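Local coordinates for protein AFP (Microbacterium arborescens, PDB 2YJK) that probably takes up, binds and stores iron as a twelve-subunit shell of the Dps branch of the ferritin family, at residues C[31-36]-C[88-93]; C[38-43]-C[60-65]; C[66-71]-C[142-147]; C[73-78]-C[132-137]; C[107-112]-C[153-158]. All blocks are in the same frame, centred on the assembly; numbering follows the deposited sequence.

Contacts 3 and 4 are neighbours along the antiparallel helices 51-78 and 135-156, with centres about 13 Å apart. Both reach the same iron oxide group, through D70 and E74. Contact 2 meets a different one through K40 and H43. Each iron site joins two subunits, so one chain gives H43 to one site and D70 and E74 to another. Contact 1 sets the short helix 87-92 on helix 15-45. It touches contact 3 through Q33 and Q66, and contact 2 through M32, L35 and V36. Contact 5 packs one end of the bundle. Its centre is about 12 Å from that of contact 2 and about 30 Å from that of contact 4.

Contact 1: C[31-36]-C[88-93]; sequences KMQALV and STMAEK
M90 carries the packing between helix 15-45 and the short helix 87-92. Its SD lies 3.7 Å from CG of Q33 and 3.5 Å from the backbone N of A34. CB of A34 is a little farther off, 4.3 Å from SD of M90. The sulfur thus rests on the backbone and the first side-chain carbons of one helical turn. M90 reaches it with a straight stem, CG anti to the backbone N (chi1 174°), and bends only at the last torsion (chi3 79°). The side chains of Q33 and M90 cross at about a right angle. Q33 gives its aliphatic part to the sulfur, while its amide end leads away. No hydrogen bond joins the two segments, and the contact is small, with 147 Å² buried.

Helix 87-92 sits in the connection between the second and third long helices. A short helix at this place is a hallmark of the Dps form of the ferritin fold. It lies at a subunit interface: M90 also packs on V37 of the second subunit, and A91 on A91 of that subunit.

The amide NE2 of Q33 is hydrogen-bonded to OE1 of Q66, on helix 51-78. Q33 itself is about 6 Å from the iron ligand D70, measured between side chains.

Among the charged groups, K31 bends its end toward the second segment. Its NZ stands 4.2 Å from O of K93, the first residue after helix 87-92. The firm partner of that ammonium group is D122, in a salt bridge.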
# COMPACT_ATOMS: atom_id res chain seq x y z
N LYS C 31 18.77 18.06 23.29
CA LYS C 31 17.41 18.44 23.72
C LYS C 31 16.32 17.67 22.97
O LYS C 31 15.30 17.32 23.54
CB LYS C 31 17.20 19.94 23.58
CG LYS C 31 18.12 20.72 24.59
CD LYS C 31 17.67 22.10 24.73
CE LYS C 31 18.24 22.76 26.08
NZ LYS C 31 19.72 22.78 26.02
N MET C 32 16.54 17.42 21.69
CA MET C 32 15.60 16.60 20.93
C MET C 32 15.55 15.16 21.41
O MET C 32 14.51 14.57 21.43
CB MET C 32 15.97 16.64 19.50
CG MET C 32 15.58 18.00 18.79
SD MET C 32 13.83 18.52 19.05
CE MET C 32 14.14 19.95 19.99
N GLN C 33 16.69 14.58 21.77
CA GLN C 33 16.75 13.22 22.21
C GLN C 33 16.16 13.12 23.64
O GLN C 33 15.51 12.10 23.94
CB GLN C 33 18.22 12.70 22.15
CG GLN C 33 18.41 11.22 22.38
CD GLN C 33 17.63 10.36 21.38
OE1 GLN C 33 16.59 9.79 21.73
NE2 GLN C 33 18.11 10.27 20.15
N ALA C 34 16.43 14.13 24.50
CA ALA C 34 15.77 14.25 25.83
C ALA C 34 14.21 14.33 25.71
O ALA C 34 13.50 13.67 26.47
CB ALA C 34 16.27 15.49 26.61
N LEU C 35 13.72 15.08 24.71
CA LEU C 35 12.31 15.20 24.41
C LEU C 35 11.67 13.88 23.97
O LEU C 35 10.52 13.61 24.33
CB LEU C 35 12.10 16.29 23.37
CG LEU C 35 10.65 16.70 23.15
CD1 LEU C 35 10.12 17.29 24.43
CD2 LEU C 35 10.35 17.60 21.85
N VAL C 36 12.44 13.00 23.28
CA VAL C 36 11.95 11.64 23.00
C VAL C 36 11.63 10.91 24.35
O VAL C 36 10.53 10.32 24.54
CB VAL C 36 12.99 10.80 22.18
CG1 VAL C 36 12.62 9.33 22.23
CG2 VAL C 36 13.05 11.29 20.68
N SER C 88 24.32 9.26 29.67
CA SER C 88 24.99 10.00 30.78
C SER C 88 25.24 11.47 30.42
O SER C 88 24.89 12.36 31.19
CB SER C 88 26.29 9.32 31.20
OG SER C 88 27.19 9.29 30.09
N THR C 89 25.79 11.71 29.23
CA THR C 89 26.08 13.03 28.72
C THR C 89 24.78 13.86 28.55
O THR C 89 24.69 15.03 29.01
CB THR C 89 26.81 12.88 27.34
OG1 THR C 89 27.93 12.00 27.49
CG2 THR C 89 27.36 14.25 26.79
N MET C 90 23.80 13.25 27.86
CA MET C 90 22.47 13.84 27.68
C MET C 90 21.77 14.28 28.97
O MET C 90 21.22 15.37 29.01
CB MET C 90 21.57 12.89 26.86
CG MET C 90 20.13 13.38 26.78
SD MET C 90 19.07 12.27 25.87
CE MET C 90 18.73 10.97 27.10
N ALA C 91 21.76 13.42 29.99
CA ALA C 91 21.31 13.76 31.34
C ALA C 91 22.05 14.96 31.97
O ALA C 91 21.41 15.84 32.60
CB ALA C 91 21.44 12.58 32.27
N GLU C 92 23.38 14.99 31.82
CA GLU C 92 24.16 16.16 32.28
C GLU C 92 23.79 17.46 31.56
O GLU C 92 23.94 18.49 32.13
CB GLU C 92 25.67 15.95 32.09
CG GLU C 92 26.37 15.06 33.13
CD GLU C 92 27.63 14.33 32.57
OE1 GLU C 92 28.07 14.63 31.42
OE2 GLU C 92 28.18 13.45 33.28
N LYS C 93 23.36 17.41 30.28
CA LYS C 93 23.20 18.62 29.47
C LYS C 93 21.76 19.05 29.40
O LYS C 93 21.42 19.96 28.67
CB LYS C 93 23.76 18.46 28.02
CG LYS C 93 25.29 18.29 27.86
CD LYS C 93 25.97 19.46 28.51
CE LYS C 93 27.38 19.16 28.95
NZ LYS C 93 28.33 19.64 27.94

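Contact 2: C[38-43]-C[60-65]; sequences NGKQAH and SVVAHA. With OFE (Iron(II) oxide), chain B.
V62 packs its CG2 methyl on the backbone of G39 and K40. This CG2 is 3.6 Å from C of G39 and equally close to N of K40. The helices can come this near because residue 39 has no side chain. A CB there would fall 2.8 Å from CG2 of V62, a clash. The CA atoms of G39 and V62 are accordingly only 5.8 Å apart.

K40 and V62 cross at about a right angle. The lysine passes beside the valine, with CG 4.1 Å from CG1 of V62. Its chain bends at chi2 (-74°) and then runs extended to the bound iron oxide, where NZ is 2.6 Å from the oxide oxygen. NZ also forms salt bridges with D59 and with D70 of the second subunit. The ammonium group thus has two carboxylates and the oxide around it.

This is the intersubunit iron site of the Dps family. One subunit brings a histidine from helix 15-45, and the neighbour brings carboxylates from the equivalent of helix 51-78. Here D70 and E74 of the second subunit bind the same iron.

H43 has CG anti to its backbone N (chi1 170°), which sends the ring toward the metal. The iron lies in the ring plane at its edge, 2.5 Å from NE2 of H43. Water 1 is 2.4 Å from the iron. On the far nitrogen, ND1 is hydrogen-bonded to O of H55, whose ring also stacks on that of H43. That second-shell bond is likely to fix the rotation of the imidazole with NE2 facing the iron.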
# COMPACT_ATOMS: atom_id res chain seq x y z
N ASN C 38 11.54 12.13 27.71
CA ASN C 38 10.59 12.82 28.57
C ASN C 38 9.18 12.93 27.97
O ASN C 38 8.20 13.06 28.71
CB ASN C 38 11.17 14.20 28.98
CG ASN C 38 12.45 14.06 29.76
OD1 ASN C 38 12.55 13.14 30.59
ND2 ASN C 38 13.46 14.94 29.50
N GLY C 39 9.06 12.89 26.63
CA GLY C 39 7.81 12.93 25.99
C GLY C 39 7.14 11.57 26.17
O GLY C 39 5.90 11.48 26.33
N LYS C 40 7.93 10.49 26.10
CA LYS C 40 7.33 9.18 26.35
C LYS C 40 6.84 9.09 27.77
O LYS C 40 5.74 8.60 28.00
CB LYS C 40 8.28 8.02 26.06
CG LYS C 40 8.31 7.66 24.58
CD LYS C 40 6.99 6.89 24.15
CE LYS C 40 7.24 6.12 22.89
NZ LYS C 40 5.96 5.55 22.32
N GLN C 41 7.64 9.59 28.70
CA GLN C 41 7.22 9.73 30.06
C GLN C 41 5.87 10.42 30.16
O GLN C 41 5.02 9.91 30.84
CB GLN C 41 8.29 10.50 30.89
CG GLN C 41 7.83 10.93 32.29
CD GLN C 41 7.72 9.76 33.31
OE1 GLN C 41 7.99 8.59 32.99
NE2 GLN C 41 7.27 10.07 34.51
N ALA C 42 5.68 11.60 29.51
CA ALA C 42 4.39 12.37 29.52
C ALA C 42 3.29 11.52 28.86
O ALA C 42 2.15 11.39 29.34
CB ALA C 42 4.57 13.75 28.76
N HIS C 43 3.67 10.83 27.78
CA HIS C 43 2.75 9.98 27.03
C HIS C 43 2.21 8.83 27.92
O HIS C 43 0.99 8.59 27.92
CB HIS C 43 3.57 9.45 25.86
CG HIS C 43 2.91 8.38 25.08
ND1 HIS C 43 1.89 8.63 24.17
CD2 HIS C 43 3.13 7.04 25.05
CE1 HIS C 43 1.52 7.49 23.61
NE2 HIS C 43 2.27 6.52 24.11
N SER C 60 3.22 11.69 18.75
CA SER C 60 3.62 12.24 17.48
C SER C 60 4.73 13.30 17.65
O SER C 60 5.66 13.36 16.85
CB SER C 60 2.37 12.61 16.67
OG SER C 60 2.41 13.95 16.36
N VAL C 61 4.72 13.99 18.80
CA VAL C 61 5.81 14.90 19.23
C VAL C 61 7.13 14.14 19.44
O VAL C 61 8.18 14.60 19.05
CB VAL C 61 5.43 15.71 20.54
CG1 VAL C 61 6.62 16.32 21.27
CG2 VAL C 61 4.30 16.79 20.23
N VAL C 62 7.06 12.99 20.07
CA VAL C 62 8.20 12.12 20.31
C VAL C 62 8.76 11.65 18.95
O VAL C 62 9.98 11.66 18.76
CB VAL C 62 7.73 10.91 21.16
CG1 VAL C 62 8.70 9.74 21.07
CG2 VAL C 62 7.51 11.29 22.61
N ALA C 63 7.87 11.24 18.03
CA ALA C 63 8.27 10.65 16.75
C ALA C 63 9.01 11.77 15.96
O ALA C 63 10.11 11.53 15.47
CB ALA C 63 7.06 10.09 15.98
N HIS C 64 8.47 13.02 15.97
CA HIS C 64 9.18 14.20 15.43
C HIS C 64 10.52 14.46 16.11
O HIS C 64 11.55 14.62 15.41
CB HIS C 64 8.31 15.44 15.50
CG HIS C 64 7.08 15.36 14.62
ND1 HIS C 64 5.96 16.14 14.81
CD2 HIS C 64 6.79 14.52 13.60
CE1 HIS C 64 5.04 15.82 13.91
NE2 HIS C 64 5.52 14.83 13.17
N ALA C 65 10.55 14.52 17.46
CA ALA C 65 11.80 14.80 18.15
C ALA C 65 12.89 13.77 17.73
O ALA C 65 14.04 14.15 17.40
CB ALA C 65 11.59 14.83 19.74
FE OFE B . 2.47 4.06 23.69
O OFE B . 3.74 4.32 21.56
O HOH W 1 0.21 3.94 22.99

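Contact 3: C[66-71]-C[142-147]; sequences QDYADT and IEIKRG. With OFE (Iron(II) oxide), chain P.
O of D67 is gripped twice by T71, the residue that meets E143 across the contact. The backbone N of T71 lies 2.9 Å from it, and OG1 of T71 donates from 3.1 Å. The hydroxyl comes in above the carbonyl plane, 43° out of it. This leaves the methyl CG2 of T71 to face OE2 of E143 at 4.0 Å. E143 carries on to a salt bridge with R146 of the fourth subunit.

Y68 forms the main apolar contact. Its CG lies anti to the carbonyl carbon (chi1 -59°), which brings the ring alongside I144. CG of Y68 is 3.6 Å from CG2 of I144, and the two side chains slide past each other in opposite directions. CA of I144 lies over one ring face, near the rim. The ring ends on G147, with OH only 3.1 Å from its CA. A CB on G147 would collide with this hydroxyl. Exchanging Y68 for an alanine would probably open a gap against I144 and leave G147 without the hydroxyl packed on its CA.

On the same helix, D70 takes no part in this packing and binds iron through OD2 at 2.6 Å. The axes of segments 66-71 and 142-147 run antiparallel (170°), with a closest approach of 10.5 Å, as in the four-helix bundle of the ferritin fold.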
# COMPACT_ATOMS: atom_id res chain seq x y z
N GLN C 66 12.53 12.50 17.72
CA GLN C 66 13.47 11.47 17.29
C GLN C 66 14.00 11.73 15.88
O GLN C 66 15.16 11.61 15.67
CB GLN C 66 12.90 10.03 17.38
CG GLN C 66 14.00 8.96 17.13
CD GLN C 66 15.11 9.00 18.23
OE1 GLN C 66 16.21 9.58 18.05
NE2 GLN C 66 14.78 8.46 19.39
N ASP C 67 13.14 12.11 14.92
CA ASP C 67 13.61 12.40 13.58
C ASP C 67 14.54 13.59 13.60
O ASP C 67 15.60 13.54 12.99
CB ASP C 67 12.47 12.65 12.59
CG ASP C 67 11.74 11.36 12.20
OD1 ASP C 67 12.39 10.25 12.08
OD2 ASP C 67 10.47 11.42 12.02
N TYR C 68 14.17 14.61 14.34
CA TYR C 68 15.01 15.83 14.40
C TYR C 68 16.35 15.56 15.02
O TYR C 68 17.35 16.06 14.52
CB TYR C 68 14.29 16.96 15.13
CG TYR C 68 12.99 17.37 14.50
CD1 TYR C 68 12.78 17.25 13.08
CD2 TYR C 68 11.94 17.84 15.29
CE1 TYR C 68 11.57 17.61 12.52
CE2 TYR C 68 10.71 18.21 14.71
CZ TYR C 68 10.55 18.11 13.37
OH TYR C 68 9.33 18.45 12.87
N ALA C 69 16.39 14.73 16.06
CA ALA C 69 17.66 14.39 16.72
C ALA C 69 18.56 13.69 15.69
O ALA C 69 19.75 14.06 15.52
CB ALA C 69 17.43 13.47 17.98
N ASP C 70 17.99 12.75 14.94
CA ASP C 70 18.76 12.05 13.89
C ASP C 70 19.27 12.90 12.77
O ASP C 70 20.38 12.68 12.33
CB ASP C 70 17.95 11.02 13.13
CG ASP C 70 18.04 9.72 13.75
OD1 ASP C 70 17.24 9.66 14.75
OD2 ASP C 70 18.92 8.81 13.30
N THR C 71 18.44 13.81 12.27
CA THR C 71 18.89 14.71 11.20
C THR C 71 20.02 15.64 11.71
O THR C 71 20.94 15.97 10.95
CB THR C 71 17.72 15.59 10.75
OG1 THR C 71 16.63 14.74 10.38
CG2 THR C 71 18.11 16.38 9.51
N ILE C 142 16.87 25.34 10.53
CA ILE C 142 15.61 25.92 10.07
C ILE C 142 14.50 24.88 9.92
O ILE C 142 13.35 25.10 10.39
CB ILE C 142 15.77 26.73 8.76
CG1 ILE C 142 16.44 28.09 9.08
CG2 ILE C 142 14.40 27.00 8.20
CD1 ILE C 142 17.07 28.80 7.83
N GLU C 143 14.81 23.77 9.25
CA GLU C 143 13.81 22.73 9.04
C GLU C 143 13.31 22.18 10.42
O GLU C 143 12.11 22.03 10.64
CB GLU C 143 14.41 21.62 8.18
CG GLU C 143 13.58 20.31 8.10
CD GLU C 143 14.41 19.20 7.45
OE1 GLU C 143 14.71 19.33 6.26
OE2 GLU C 143 14.80 18.22 8.15
N ILE C 144 14.21 21.89 11.35
CA ILE C 144 13.75 21.40 12.65
C ILE C 144 12.91 22.50 13.43
O ILE C 144 11.86 22.20 14.04
CB ILE C 144 14.94 20.98 13.56
CG1 ILE C 144 15.70 19.74 13.01
CG2 ILE C 144 14.41 20.69 15.00
CD1 ILE C 144 17.14 19.58 13.57
N LYS C 145 13.37 23.77 13.41
CA LYS C 145 12.55 24.86 14.00
C LYS C 145 11.08 24.97 13.45
O LYS C 145 10.14 25.18 14.22
CB LYS C 145 13.23 26.21 13.91
CG LYS C 145 12.62 27.17 14.93
CD LYS C 145 13.34 28.53 14.94
CE LYS C 145 12.83 29.47 16.11
NZ LYS C 145 11.40 29.76 15.97
N ARG C 146 10.89 24.82 12.15
CA ARG C 146 9.51 24.85 11.60
C ARG C 146 8.65 23.76 12.23
O ARG C 146 7.52 24.05 12.68
CB ARG C 146 9.48 24.66 10.07
CG ARG C 146 9.92 25.89 9.32
CD ARG C 146 9.95 25.60 7.86
NE ARG C 146 8.63 25.17 7.37
CZ ARG C 146 8.40 24.89 6.09
NH1 ARG C 146 9.36 25.03 5.19
NH2 ARG C 146 7.22 24.46 5.70
N GLY C 147 9.17 22.54 12.26
CA GLY C 147 8.42 21.42 12.88
C GLY C 147 8.16 21.61 14.37
O GLY C 147 7.07 21.31 14.84
FE OFE P . 19.72 7.56 11.21
O OFE P . 17.80 6.73 11.74

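Contact 4: C[73-78]-C[132-137]; sequences AERIVA and EVDLTS. With OFE (Iron(II) oxide), chain P.
R75 offers one edge of its guanidinium to two oxygens, S137 OG and D134 OD2, and both lie in its plane. NE of R75 donates to OG of S137 at 3.0 Å in a nearly straight bond (173°). NH2 of R75 forms a salt bridge with OD2 of D134 at 3.1 Å, and that oxygen accepts with its syn lone pair. The carboxylate plane is turned 38° from the guanidinium. OG of S137 and OD2 of D134 are modelled so close that their exact spacing is doubtful.

T136 covers one face of the guanidinium. Its CG2 sits 3.3 Å above the plane, toward the rim. Water 2 lies in the plane too, beside NH2 on the NH1 side, donating to OD1 of D134 and accepting weakly from NH2. R75 reaches all this with CG anti to the backbone N (chi1 177°) and a bend at chi2.

D134 is also the N-cap of helix 135-156, and its OD1 takes a weak bond from N of T136.

E74, just before R75 in the chain, binds iron with OE2 at 2.2 Å.

NH1 of R75 pairs with D149 of the fourth subunit. The buried positive charge is thus shared between two carboxylates, one in its own chain and one across an interface. Such pairing is likely to keep both R75 and D134 ionised, and it ties the start of helix 135-156 to helix 51-78 and to the neighbouring subunit.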
# COMPACT_ATOMS: atom_id res chain seq x y z
N ALA C 73 22.06 15.01 14.25
CA ALA C 73 23.24 14.18 14.58
C ALA C 73 23.98 13.82 13.31
O ALA C 73 25.23 13.86 13.23
CB ALA C 73 22.80 12.89 15.36
N GLU C 74 23.22 13.50 12.28
CA GLU C 74 23.86 12.92 11.11
C GLU C 74 24.48 14.00 10.29
O GLU C 74 25.44 13.77 9.56
CB GLU C 74 22.87 12.06 10.31
CG GLU C 74 22.49 10.81 11.20
CD GLU C 74 21.70 9.73 10.46
OE1 GLU C 74 21.19 9.98 9.32
OE2 GLU C 74 21.62 8.60 11.01
N ARG C 75 23.90 15.17 10.36
CA ARG C 75 24.55 16.34 9.79
C ARG C 75 25.93 16.58 10.47
O ARG C 75 26.92 16.84 9.75
CB ARG C 75 23.65 17.61 9.91
CG ARG C 75 24.32 18.91 9.39
CD ARG C 75 24.44 18.81 7.89
NE ARG C 75 25.30 19.83 7.38
CZ ARG C 75 25.87 19.81 6.18
NH1 ARG C 75 25.68 18.76 5.31
NH2 ARG C 75 26.65 20.83 5.87
N ILE C 76 26.02 16.48 11.81
CA ILE C 76 27.34 16.62 12.50
C ILE C 76 28.34 15.55 12.06
O ILE C 76 29.51 15.82 11.76
CB ILE C 76 27.20 16.56 14.03
CG1 ILE C 76 26.45 17.81 14.55
CG2 ILE C 76 28.61 16.46 14.70
CD1 ILE C 76 25.82 17.60 15.91
N VAL C 77 27.86 14.32 11.98
CA VAL C 77 28.71 13.20 11.64
C VAL C 77 29.16 13.29 10.18
O VAL C 77 30.34 13.04 9.89
CB VAL C 77 28.07 11.85 11.99
CG1 VAL C 77 29.03 10.65 11.49
CG2 VAL C 77 27.88 11.78 13.60
N ALA C 78 28.25 13.71 9.29
CA ALA C 78 28.54 13.84 7.85
C ALA C 78 29.65 14.83 7.59
O ALA C 78 30.32 14.73 6.56
CB ALA C 78 27.24 14.28 7.04
N GLU C 132 26.53 32.91 9.13
CA GLU C 132 27.75 33.38 8.50
C GLU C 132 28.70 32.28 8.08
O GLU C 132 29.68 32.55 7.44
CB GLU C 132 28.46 34.45 9.36
CG GLU C 132 27.75 35.87 9.31
CD GLU C 132 27.52 36.40 7.85
OE1 GLU C 132 26.97 35.63 6.99
OE2 GLU C 132 27.89 37.57 7.56
N VAL C 133 28.39 31.03 8.39
CA VAL C 133 29.40 29.97 8.38
C VAL C 133 29.10 28.73 7.52
O VAL C 133 30.00 28.25 6.79
CB VAL C 133 29.70 29.54 9.85
CG1 VAL C 133 30.83 28.55 9.91
CG2 VAL C 133 30.02 30.80 10.71
N ASP C 134 27.86 28.19 7.61
CA ASP C 134 27.46 27.04 6.82
C ASP C 134 25.95 27.06 6.64
O ASP C 134 25.21 26.63 7.50
CB ASP C 134 27.87 25.76 7.53
CG ASP C 134 27.42 24.45 6.77
OD1 ASP C 134 27.20 24.48 5.50
OD2 ASP C 134 27.33 23.39 7.45
N LEU C 135 25.53 27.51 5.48
CA LEU C 135 24.12 27.58 5.08
C LEU C 135 23.43 26.22 5.01
O LEU C 135 22.23 26.12 5.26
CB LEU C 135 24.01 28.35 3.75
CG LEU C 135 24.36 29.85 3.94
CD1 LEU C 135 24.20 30.76 2.66
CD2 LEU C 135 23.49 30.43 5.05
N THR C 136 24.19 25.17 4.67
CA THR C 136 23.62 23.84 4.62
C THR C 136 23.24 23.36 6.03
O THR C 136 22.15 22.82 6.21
CB THR C 136 24.55 22.86 3.86
OG1 THR C 136 24.80 23.41 2.57
CG2 THR C 136 23.91 21.46 3.65
N SER C 137 24.09 23.59 7.02
CA SER C 137 23.72 23.20 8.39
C SER C 137 22.63 24.09 8.93
O SER C 137 21.83 23.66 9.80
CB SER C 137 24.93 23.21 9.38
OG SER C 137 25.96 22.31 8.95
FE OFE P . 19.72 7.56 11.21
O OFE P . 17.80 6.73 11.74
O HOH W 2 28.60 22.15 4.31

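Contact 5: C[107-112]-C[153-158]; sequences DEIKAI and WFLLAH
I109 sets both branches against the turn that holds L155 and H158. Its CG2 is 3.5 Å from O of L155 and 4.0 Å from CB of the same residue. Its CD1 lies 3.8 Å from CB of H158. The side chains of I109 and H158 cross at about a right angle, and CD1 meets the imidazole ring obliquely. I109 has CG2 anti to the backbone N and CG1 beside it (chi1 -73°), which spreads the branches over two partners. One turn on, CG2 of I112 touches CD1 of L155 at 3.7 Å. No hydrogen bond crosses between the segments; the contact is van der Waals packing, partly against a backbone carbonyl. In place of I109, an alanine would probably leave a gap beside L155 and free H158 to shift.

The histidine is held from its own segment. Its ND1 gives weak bonds to O of F154 at 2.9 Å and to O of L155 at 3.5 Å, and the second of these oxygens lies in the ring plane at its edge. The imidazole is thus folded back on the backbone of its own segment, which probably limits its rotation.

Farther out, helix 51-78 closes the core: I54 packs on I109 and H158, L58 on I112, and V61 on L155. Beyond L155 the aromatic neighbours turn to the fifth subunit, where W153 meets F51 of that subunit and F154 meets H55 of that subunit. The beginning of helix 105-130 here lies against the end of helix 135-156, the hydrophobic interior at one end of a ferritin-like four-helix bundle.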
# COMPACT_ATOMS: atom_id res chain seq x y z
N ASP C 107 -1.13 19.75 32.70
CA ASP C 107 0.17 19.90 33.32
C ASP C 107 1.26 19.28 32.46
O ASP C 107 2.37 19.84 32.33
CB ASP C 107 0.17 19.28 34.70
CG ASP C 107 -0.75 20.05 35.69
OD1 ASP C 107 -0.69 21.33 35.75
OD2 ASP C 107 -1.52 19.36 36.41
N GLU C 108 0.93 18.13 31.87
CA GLU C 108 1.83 17.50 30.92
C GLU C 108 2.10 18.49 29.73
O GLU C 108 3.19 18.63 29.30
CB GLU C 108 1.25 16.17 30.37
CG GLU C 108 1.10 15.02 31.35
CD GLU C 108 2.42 14.50 31.95
OE1 GLU C 108 3.52 15.03 31.64
OE2 GLU C 108 2.35 13.53 32.76
N ILE C 109 1.08 19.16 29.23
CA ILE C 109 1.29 20.00 28.04
C ILE C 109 2.21 21.14 28.50
O ILE C 109 3.17 21.45 27.79
CB ILE C 109 0.00 20.60 27.54
CG1 ILE C 109 -0.84 19.53 26.87
CG2 ILE C 109 0.27 21.80 26.63
CD1 ILE C 109 -2.09 20.11 26.31
N LYS C 110 1.93 21.76 29.64
CA LYS C 110 2.84 22.81 30.15
C LYS C 110 4.26 22.35 30.30
O LYS C 110 5.19 23.07 29.92
CB LYS C 110 2.39 23.45 31.49
CG LYS C 110 1.06 24.18 31.42
CD LYS C 110 0.58 24.57 32.84
CE LYS C 110 -0.57 25.59 32.75
NZ LYS C 110 -1.54 25.51 33.92
N ALA C 111 4.45 21.16 30.89
CA ALA C 111 5.84 20.65 31.10
C ALA C 111 6.55 20.51 29.73
O ALA C 111 7.73 20.84 29.61
CB ALA C 111 5.82 19.31 31.83
N ILE C 112 5.84 19.97 28.74
CA ILE C 112 6.44 19.70 27.39
C ILE C 112 6.68 21.01 26.58
O ILE C 112 7.70 21.14 25.91
CB ILE C 112 5.57 18.70 26.54
CG1 ILE C 112 5.59 17.29 27.16
CG2 ILE C 112 5.98 18.65 25.06
CD1 ILE C 112 6.94 16.64 27.12
N TRP C 153 2.53 24.85 18.78
CA TRP C 153 1.22 25.40 18.59
C TRP C 153 0.15 24.35 18.93
O TRP C 153 -0.79 24.66 19.69
CB TRP C 153 1.08 25.94 17.16
CG TRP C 153 -0.35 26.04 16.63
CD1 TRP C 153 -1.42 26.58 17.28
CD2 TRP C 153 -0.84 25.60 15.33
NE1 TRP C 153 -2.56 26.47 16.49
CE2 TRP C 153 -2.23 25.89 15.29
CE3 TRP C 153 -0.23 24.96 14.21
CZ2 TRP C 153 -3.05 25.58 14.16
CZ3 TRP C 153 -1.04 24.66 13.07
CH2 TRP C 153 -2.44 24.98 13.06
N PHE C 154 0.28 23.13 18.39
CA PHE C 154 -0.67 22.07 18.66
C PHE C 154 -0.84 21.81 20.15
O PHE C 154 -1.95 21.60 20.60
CB PHE C 154 -0.29 20.80 17.96
CG PHE C 154 -0.59 20.79 16.50
CD1 PHE C 154 -0.99 21.94 15.83
CD2 PHE C 154 -0.40 19.64 15.76
CE1 PHE C 154 -1.27 21.91 14.46
CE2 PHE C 154 -0.68 19.63 14.39
CZ PHE C 154 -1.11 20.77 13.76
N LEU C 155 0.26 21.89 20.90
CA LEU C 155 0.22 21.71 22.34
C LEU C 155 -0.43 22.92 22.99
O LEU C 155 -1.41 22.77 23.72
CB LEU C 155 1.64 21.41 22.88
CG LEU C 155 2.12 19.99 22.53
CD1 LEU C 155 3.61 19.89 22.48
CD2 LEU C 155 1.58 18.90 23.48
N LEU C 156 0.04 24.12 22.66
CA LEU C 156 -0.42 25.31 23.33
C LEU C 156 -1.88 25.68 22.99
O LEU C 156 -2.54 26.29 23.81
CB LEU C 156 0.50 26.49 23.01
CG LEU C 156 1.11 27.39 24.06
CD1 LEU C 156 1.26 26.77 25.52
CD2 LEU C 156 2.45 27.98 23.49
N ALA C 157 -2.37 25.32 21.79
CA ALA C 157 -3.74 25.71 21.39
C ALA C 157 -4.80 25.16 22.37
O ALA C 157 -5.88 25.74 22.48
CB ALA C 157 -4.04 25.22 19.90
N HIS C 158 -4.46 24.09 23.11
CA HIS C 158 -5.37 23.43 24.06
C HIS C 158 -5.61 24.24 25.35
O HIS C 158 -6.51 23.90 26.10
CB HIS C 158 -4.85 22.06 24.50
CG HIS C 158 -4.97 21.00 23.46
ND1 HIS C 158 -3.97 20.74 22.53
CD2 HIS C 158 -5.99 20.13 23.18
CE1 HIS C 158 -4.36 19.74 21.75
NE2 HIS C 158 -5.58 19.36 22.11